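Long-range contact in GDSL-like protein (Collinsella aerofaciens ATCC 25986, PDB 7BXD), which probably hydrolyses acyl ester bonds, as a GDSL-like acylhydrolase of the SGNH hydrolase superfamily: residues Ile52-Leu62 / Tyr226-Leu237. Numbering follows the deposited sequence.
Sequences ISWTSHLGALL and YERLAHRIAAGL
Two helices on one side of the parallel sheet of an SGNH-hydrolase fold meet here, 55-61 crossing 226-237 at -43° with the axes 8.4 Å apart. Small residues permit this approach: the methyl of A230 lies 3.6 Å from H57 CB, and A234 helps to form the hole that receives the knob L58 together with A230, I233 and L237. With L58 CG anti to the backbone N (chi1 -180°), its two methyls divide the work, CD1 reaching A234 CB at 3.7 Å while CD2 meets L237 CD1.

W54 supplies the broad flat surface. I233 CD1 sits over one face, 3.8 Å from the centroid of the six-membered ring, a CH-pi contact for which a long, branched aliphatic chain is well suited; T55 CG2 covers the opposite face, and Y226 CD1 comes to the indole edge at 3.8 Å from W54 CD1. Y226 offers a ring face to S53 CA. Toward the exposed side the pattern repeats with imidazoles: E227 CG packs over H57, and L61 CD2 over H231, 3.5 Å from its CE1.

S53 OG, hydrogen-bonded to T39 O, also accepts from T55 N at 3.2 Å, capping the turn into helix 55-61. Hydrogen bonds from W54 NE1 to T38 O and between Y226 OH and D42 O tie the aromatic pair to helix 37-40 and the loop after it, while W54 reaches C33 of strand 30-35 and, with I233, M150 of strand 146-150.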
# COMPACT_ATOMS: atom_id res chain seq x y z
N ILE A 52 -9.80 6.77 11.34
CA ILE A 52 -10.74 6.15 10.41
C ILE A 52 -10.10 5.09 9.53
O ILE A 52 -10.82 4.39 8.80
CB ILE A 52 -11.53 7.16 9.54
CG1 ILE A 52 -10.64 7.79 8.46
CG2 ILE A 52 -12.20 8.22 10.41
CD1 ILE A 52 -11.44 8.45 7.34
N SER A 53 -8.77 4.98 9.54
CA SER A 53 -8.09 4.07 8.62
C SER A 53 -8.47 2.62 8.93
O SER A 53 -8.91 2.28 10.04
CB SER A 53 -6.58 4.21 8.79
OG SER A 53 -5.92 3.25 7.97
N TRP A 54 -8.28 1.75 7.94
CA TRP A 54 -8.39 0.31 8.18
C TRP A 54 -7.51 -0.13 9.33
O TRP A 54 -7.83 -1.12 10.01
CB TRP A 54 -8.07 -0.47 6.90
CG TRP A 54 -6.72 -0.21 6.31
CD1 TRP A 54 -6.41 0.74 5.36
CD2 TRP A 54 -5.49 -0.91 6.59
NE1 TRP A 54 -5.08 0.66 5.03
CE2 TRP A 54 -4.49 -0.34 5.77
CE3 TRP A 54 -5.15 -1.98 7.43
CZ2 TRP A 54 -3.18 -0.82 5.75
CZ3 TRP A 54 -3.84 -2.46 7.41
CH2 TRP A 54 -2.88 -1.88 6.59
N THR A 55 -6.38 0.57 9.58
CA THR A 55 -5.49 0.15 10.66
C THR A 55 -6.19 0.19 12.01
O THR A 55 -5.83 -0.56 12.93
CB THR A 55 -4.24 1.04 10.72
OG1 THR A 55 -4.59 2.41 10.92
CG2 THR A 55 -3.43 0.93 9.43
N SER A 56 -7.17 1.08 12.17
CA SER A 56 -7.85 1.24 13.46
C SER A 56 -8.82 0.10 13.75
O SER A 56 -9.23 -0.07 14.91
CB SER A 56 -8.61 2.58 13.50
OG SER A 56 -9.75 2.55 12.65
N HIS A 57 -9.21 -0.66 12.72
CA HIS A 57 -10.13 -1.78 12.88
C HIS A 57 -9.40 -3.12 12.94
O HIS A 57 -9.96 -4.11 13.41
CB HIS A 57 -11.09 -1.84 11.68
CG HIS A 57 -11.95 -0.63 11.53
ND1 HIS A 57 -13.14 -0.48 12.20
CD2 HIS A 57 -11.80 0.48 10.76
CE1 HIS A 57 -13.68 0.68 11.87
NE2 HIS A 57 -12.89 1.28 10.99
N LEU A 58 -8.18 -3.18 12.41
CA LEU A 58 -7.58 -4.47 12.11
C LEU A 58 -7.24 -5.25 13.38
O LEU A 58 -7.38 -6.48 13.41
CB LEU A 58 -6.32 -4.23 11.27
CG LEU A 58 -5.61 -5.52 10.88
CD1 LEU A 58 -6.47 -6.45 10.01
CD2 LEU A 58 -4.30 -5.18 10.17
N GLY A 59 -6.76 -4.57 14.43
CA GLY A 59 -6.30 -5.30 15.62
C GLY A 59 -7.39 -6.17 16.22
O GLY A 59 -7.17 -7.34 16.55
N ALA A 60 -8.59 -5.60 16.36
CA ALA A 60 -9.69 -6.37 16.94
C ALA A 60 -10.10 -7.50 16.03
O ALA A 60 -10.47 -8.58 16.51
CB ALA A 60 -10.87 -5.45 17.23
N LEU A 61 -10.04 -7.29 14.71
CA LEU A 61 -10.43 -8.34 13.78
C LEU A 61 -9.49 -9.53 13.85
O LEU A 61 -9.87 -10.65 13.47
CB LEU A 61 -10.50 -7.80 12.34
CG LEU A 61 -11.62 -6.81 12.06
CD1 LEU A 61 -11.42 -6.14 10.70
CD2 LEU A 61 -13.00 -7.48 12.16
N LEU A 62 -8.25 -9.30 14.27
CA LEU A 62 -7.25 -10.34 14.40
C LEU A 62 -7.12 -10.84 15.84
O LEU A 62 -6.18 -11.57 16.14
CB LEU A 62 -5.90 -9.83 13.88
CG LEU A 62 -5.86 -9.51 12.38
CD1 LEU A 62 -4.51 -8.91 12.06
CD2 LEU A 62 -6.15 -10.75 11.54
N TYR A 226 -13.06 2.22 4.70
CA TYR A 226 -11.90 1.71 5.42
C TYR A 226 -12.28 0.56 6.33
O TYR A 226 -11.48 -0.38 6.49
CB TYR A 226 -11.23 2.83 6.24
CG TYR A 226 -10.34 3.74 5.42
CD1 TYR A 226 -9.26 3.21 4.72
CD2 TYR A 226 -10.53 5.12 5.40
CE1 TYR A 226 -8.44 4.00 3.94
CE2 TYR A 226 -9.70 5.94 4.65
CZ TYR A 226 -8.65 5.38 3.90
OH TYR A 226 -7.84 6.16 3.11
N GLU A 227 -13.48 0.60 6.92
CA GLU A 227 -13.91 -0.55 7.72
C GLU A 227 -14.06 -1.80 6.86
O GLU A 227 -13.62 -2.89 7.26
CB GLU A 227 -15.22 -0.20 8.45
CG GLU A 227 -15.63 -1.25 9.51
CD GLU A 227 -16.65 -2.29 9.02
OE1 GLU A 227 -17.00 -2.34 7.82
OE2 GLU A 227 -17.09 -3.11 9.86
N ARG A 228 -14.68 -1.65 5.69
CA ARG A 228 -14.82 -2.80 4.79
C ARG A 228 -13.46 -3.29 4.33
O ARG A 228 -13.20 -4.51 4.32
CB ARG A 228 -15.71 -2.38 3.62
CG ARG A 228 -15.90 -3.49 2.58
CD ARG A 228 -16.99 -3.11 1.61
NE ARG A 228 -17.09 -4.09 0.53
CZ ARG A 228 -18.20 -4.47 -0.06
NH1 ARG A 228 -19.39 -4.08 0.39
NH2 ARG A 228 -18.12 -5.29 -1.11
N LEU A 229 -12.56 -2.38 3.97
CA LEU A 229 -11.22 -2.79 3.56
C LEU A 229 -10.51 -3.55 4.68
O LEU A 229 -9.80 -4.51 4.42
CB LEU A 229 -10.41 -1.56 3.13
CG LEU A 229 -9.19 -1.82 2.28
CD1 LEU A 229 -9.59 -2.34 0.88
CD2 LEU A 229 -8.39 -0.54 2.13
N ALA A 230 -10.69 -3.11 5.93
CA ALA A 230 -10.05 -3.80 7.05
C ALA A 230 -10.48 -5.26 7.12
O ALA A 230 -9.68 -6.14 7.44
CB ALA A 230 -10.39 -3.12 8.37
N HIS A 231 -11.75 -5.56 6.85
CA HIS A 231 -12.19 -6.95 6.87
C HIS A 231 -11.50 -7.76 5.78
O HIS A 231 -11.08 -8.91 6.03
CB HIS A 231 -13.71 -7.00 6.73
CG HIS A 231 -14.44 -6.67 8.00
ND1 HIS A 231 -15.08 -7.61 8.78
CD2 HIS A 231 -14.60 -5.49 8.65
CE1 HIS A 231 -15.63 -7.02 9.83
NE2 HIS A 231 -15.34 -5.73 9.78
N ARG A 232 -11.38 -7.19 4.58
CA ARG A 232 -10.71 -7.91 3.50
C ARG A 232 -9.23 -8.14 3.83
O ARG A 232 -8.68 -9.21 3.55
CB ARG A 232 -10.86 -7.15 2.18
CG ARG A 232 -10.14 -7.79 0.99
CD ARG A 232 -10.81 -9.09 0.58
NE ARG A 232 -10.08 -9.84 -0.44
CZ ARG A 232 -9.13 -10.74 -0.19
NH1 ARG A 232 -8.75 -10.96 1.05
NH2 ARG A 232 -8.57 -11.42 -1.20
N ILE A 233 -8.58 -7.13 4.41
CA ILE A 233 -7.18 -7.24 4.78
C ILE A 233 -7.00 -8.28 5.88
O ILE A 233 -6.06 -9.08 5.83
CB ILE A 233 -6.62 -5.85 5.17
CG1 ILE A 233 -6.57 -4.93 3.97
CG2 ILE A 233 -5.29 -5.99 5.88
CD1 ILE A 233 -6.38 -3.46 4.30
N ALA A 234 -7.89 -8.29 6.87
CA ALA A 234 -7.78 -9.31 7.91
C ALA A 234 -7.85 -10.70 7.31
O ALA A 234 -7.08 -11.59 7.70
CB ALA A 234 -8.87 -9.08 8.96
N ALA A 235 -8.80 -10.93 6.40
CA ALA A 235 -8.90 -12.26 5.79
C ALA A 235 -7.63 -12.58 5.02
O ALA A 235 -7.14 -13.72 5.07
CB ALA A 235 -10.12 -12.30 4.86
N GLY A 236 -7.09 -11.59 4.31
CA GLY A 236 -5.88 -11.81 3.55
C GLY A 236 -4.69 -12.15 4.42
O GLY A 236 -3.88 -13.02 4.07
N LEU A 237 -4.53 -11.44 5.54
CA LEU A 237 -3.39 -11.69 6.42
C LEU A 237 -3.50 -13.07 7.07
O LEU A 237 -2.50 -13.80 7.18
CB LEU A 237 -3.29 -10.61 7.51
CG LEU A 237 -2.67 -9.28 7.10
CD1 LEU A 237 -2.88 -8.23 8.19
CD2 LEU A 237 -1.18 -9.48 6.80